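PDB 4AUR: LEOA, which is a bacterial dynamin-like protein of enterotoxigenic Escherichia coli that probably binds and hydrolyses GTP. Local coordinates for residues D350-P353 against F354-E358. Residues are numbered along the deposited sequence; the frame is centred on the assembly and turned at random.
Sequences DIRP and FMDDE
Arg352 and Asp356 sit one helical turn apart and form a salt bridge. NE of Arg352 donates to OD2 of Asp356 at 2.8 Å, with a nearly straight N-H...O angle of 167°. The carboxylate oxygen lies at the edge of the guanidinium, in its plane. The reverse is not true: NE comes to OD2 from above the carboxylate plane, and the two flat groups are almost perpendicular, 82° apart. The bend at chi2 of Arg352 (55°) turns the chain along the helix, and CD also passes OD2 at 3.6 Å. NH1 is held by the carbonyl oxygens of Ala470 and Pro472, so the guanidinium ties this helix to a loop far along the chain.

The residues belong to the short helix 351-359, which follows the long helix 275-343 in the dynamin-like helical region. The contact lies far out along the elongated molecule, its centre about 76 Å from the centre of the chain. Alpha-helical i+4 to i bonds run from Phe354 N to Asp350 O, Met355 N to Ile351 O and Asp356 N to Arg352 O. The next, from Asp357 N to Pro353 O, is weak, and a wider pi-type turn occurs at 355-358.

Ile351 and the selenomethionine Met355 make the apolar pair. Their side chains cross at a slant. CG2 of Ile351, set opposite the backbone N and beside the carbonyl carbon, is the branch that reaches SE of Met355 at 3.9 Å. Phe354 sends its ring away from the preceding turn, against Leu503 and Ile507 of helix 489-518.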
loop_
_atom_site.group_PDB
_atom_site.type_symbol
_atom_site.label_atom_id
_atom_site.label_comp_id
_atom_site.label_asym_id
_atom_site.label_seq_id
_atom_site.Cartn_x
_atom_site.Cartn_y
_atom_site.Cartn_z
ATOM N N ASP A 350 36.091 43.029 60.051
ATOM C CA ASP A 350 35.614 42.692 58.731
ATOM C C ASP A 350 34.376 41.838 58.696
ATOM O O ASP A 350 33.798 41.664 57.629
ATOM C CB ASP A 350 36.684 41.918 57.991
ATOM C CG ASP A 350 37.919 42.725 57.756
ATOM O OD1 ASP A 350 37.848 43.729 57.010
ATOM O OD2 ASP A 350 38.956 42.337 58.319
ATOM N N ILE A 351 33.980 41.323 59.849
ATOM C CA ILE A 351 33.021 40.228 59.952
ATOM C C ILE A 351 31.620 40.662 59.622
ATOM O O ILE A 351 30.943 40.009 58.847
ATOM C CB ILE A 351 32.999 39.641 61.384
ATOM C CG1 ILE A 351 34.335 39.008 61.742
ATOM C CG2 ILE A 351 31.955 38.570 61.520
ATOM C CD1 ILE A 351 34.676 37.775 60.926
ATOM N N ARG A 352 31.178 41.750 60.229
ATOM C CA ARG A 352 29.837 42.234 60.035
ATOM C C ARG A 352 29.671 42.626 58.592
ATOM O O ARG A 352 28.744 42.179 57.940
ATOM C CB ARG A 352 29.530 43.385 60.998
ATOM C CG ARG A 352 28.262 44.177 60.723
ATOM C CD ARG A 352 26.992 43.338 60.630
ATOM N NE ARG A 352 25.872 44.241 60.372
ATOM C CZ ARG A 352 25.144 44.869 61.299
ATOM N NH1 ARG A 352 25.364 44.686 62.596
ATOM N NH2 ARG A 352 24.168 45.681 60.919
ATOM N N PRO A 353 30.582 43.434 58.049
ATOM C CA PRO A 353 30.385 43.697 56.618
ATOM C C PRO A 353 30.193 42.424 55.825
ATOM O O PRO A 353 29.404 42.409 54.899
ATOM C CB PRO A 353 31.679 44.380 56.198
ATOM C CG PRO A 353 32.220 44.978 57.433
ATOM C CD PRO A 353 31.717 44.180 58.603
ATOM N N PHE A 354 30.911 41.369 56.190
ATOM C CA PHE A 354 30.864 40.121 55.463
ATOM C C PHE A 354 29.511 39.459 55.567
ATOM O O PHE A 354 28.953 39.094 54.566
ATOM C CB PHE A 354 31.932 39.158 55.942
ATOM C CG PHE A 354 31.832 37.789 55.317
ATOM C CD1 PHE A 354 32.236 37.581 54.014
ATOM C CD2 PHE A 354 31.329 36.713 56.040
ATOM C CE1 PHE A 354 32.159 36.333 53.440
ATOM C CE2 PHE A 354 31.229 35.461 55.460
ATOM C CZ PHE A 354 31.648 35.270 54.154
HETATM N N MSE A 355 28.985 39.323 56.777
HETATM C CA MSE A 355 27.679 38.734 56.990
HETATM C C MSE A 355 26.597 39.513 56.270
HETATM O O MSE A 355 25.666 38.930 55.707
HETATM C CB MSE A 355 27.374 38.739 58.480
HETATM C CG MSE A 355 28.335 37.890 59.293
HETATM SE SE MSE A 355 28.117 38.093 61.265
HETATM C CE MSE A 355 26.250 38.697 61.362
ATOM N N ASP A 356 26.685 40.839 56.301
ATOM C CA ASP A 356 25.649 41.682 55.686
ATOM C C ASP A 356 25.594 41.530 54.169
ATOM O O ASP A 356 24.515 41.542 53.544
ATOM C CB ASP A 356 25.914 43.162 55.961
ATOM C CG ASP A 356 25.122 43.717 57.119
ATOM O OD1 ASP A 356 24.046 43.204 57.475
ATOM O OD2 ASP A 356 25.602 44.732 57.665
ATOM N N ASP A 357 26.777 41.438 53.585
ATOM C CA ASP A 357 26.925 41.670 52.168
ATOM C C ASP A 357 27.000 40.376 51.416
ATOM O O ASP A 357 26.665 40.350 50.243
ATOM C CB ASP A 357 28.158 42.551 51.912
ATOM C CG ASP A 357 27.950 44.013 52.393
ATOM O OD1 ASP A 357 26.790 44.478 52.417
ATOM O OD2 ASP A 357 28.937 44.687 52.752
ATOM N N GLU A 358 27.372 39.294 52.096
ATOM C CA GLU A 358 27.509 38.012 51.456
ATOM C C GLU A 358 26.554 36.913 51.892
ATOM O O GLU A 358 26.194 36.074 51.068
ATOM C CB GLU A 358 28.923 37.564 51.628
ATOM C CG GLU A 358 29.908 38.469 50.898
ATOM C CD GLU A 358 29.870 38.256 49.400
ATOM O OE1 GLU A 358 28.888 37.681 48.921
ATOM O OE2 GLU A 358 30.823 38.636 48.700
#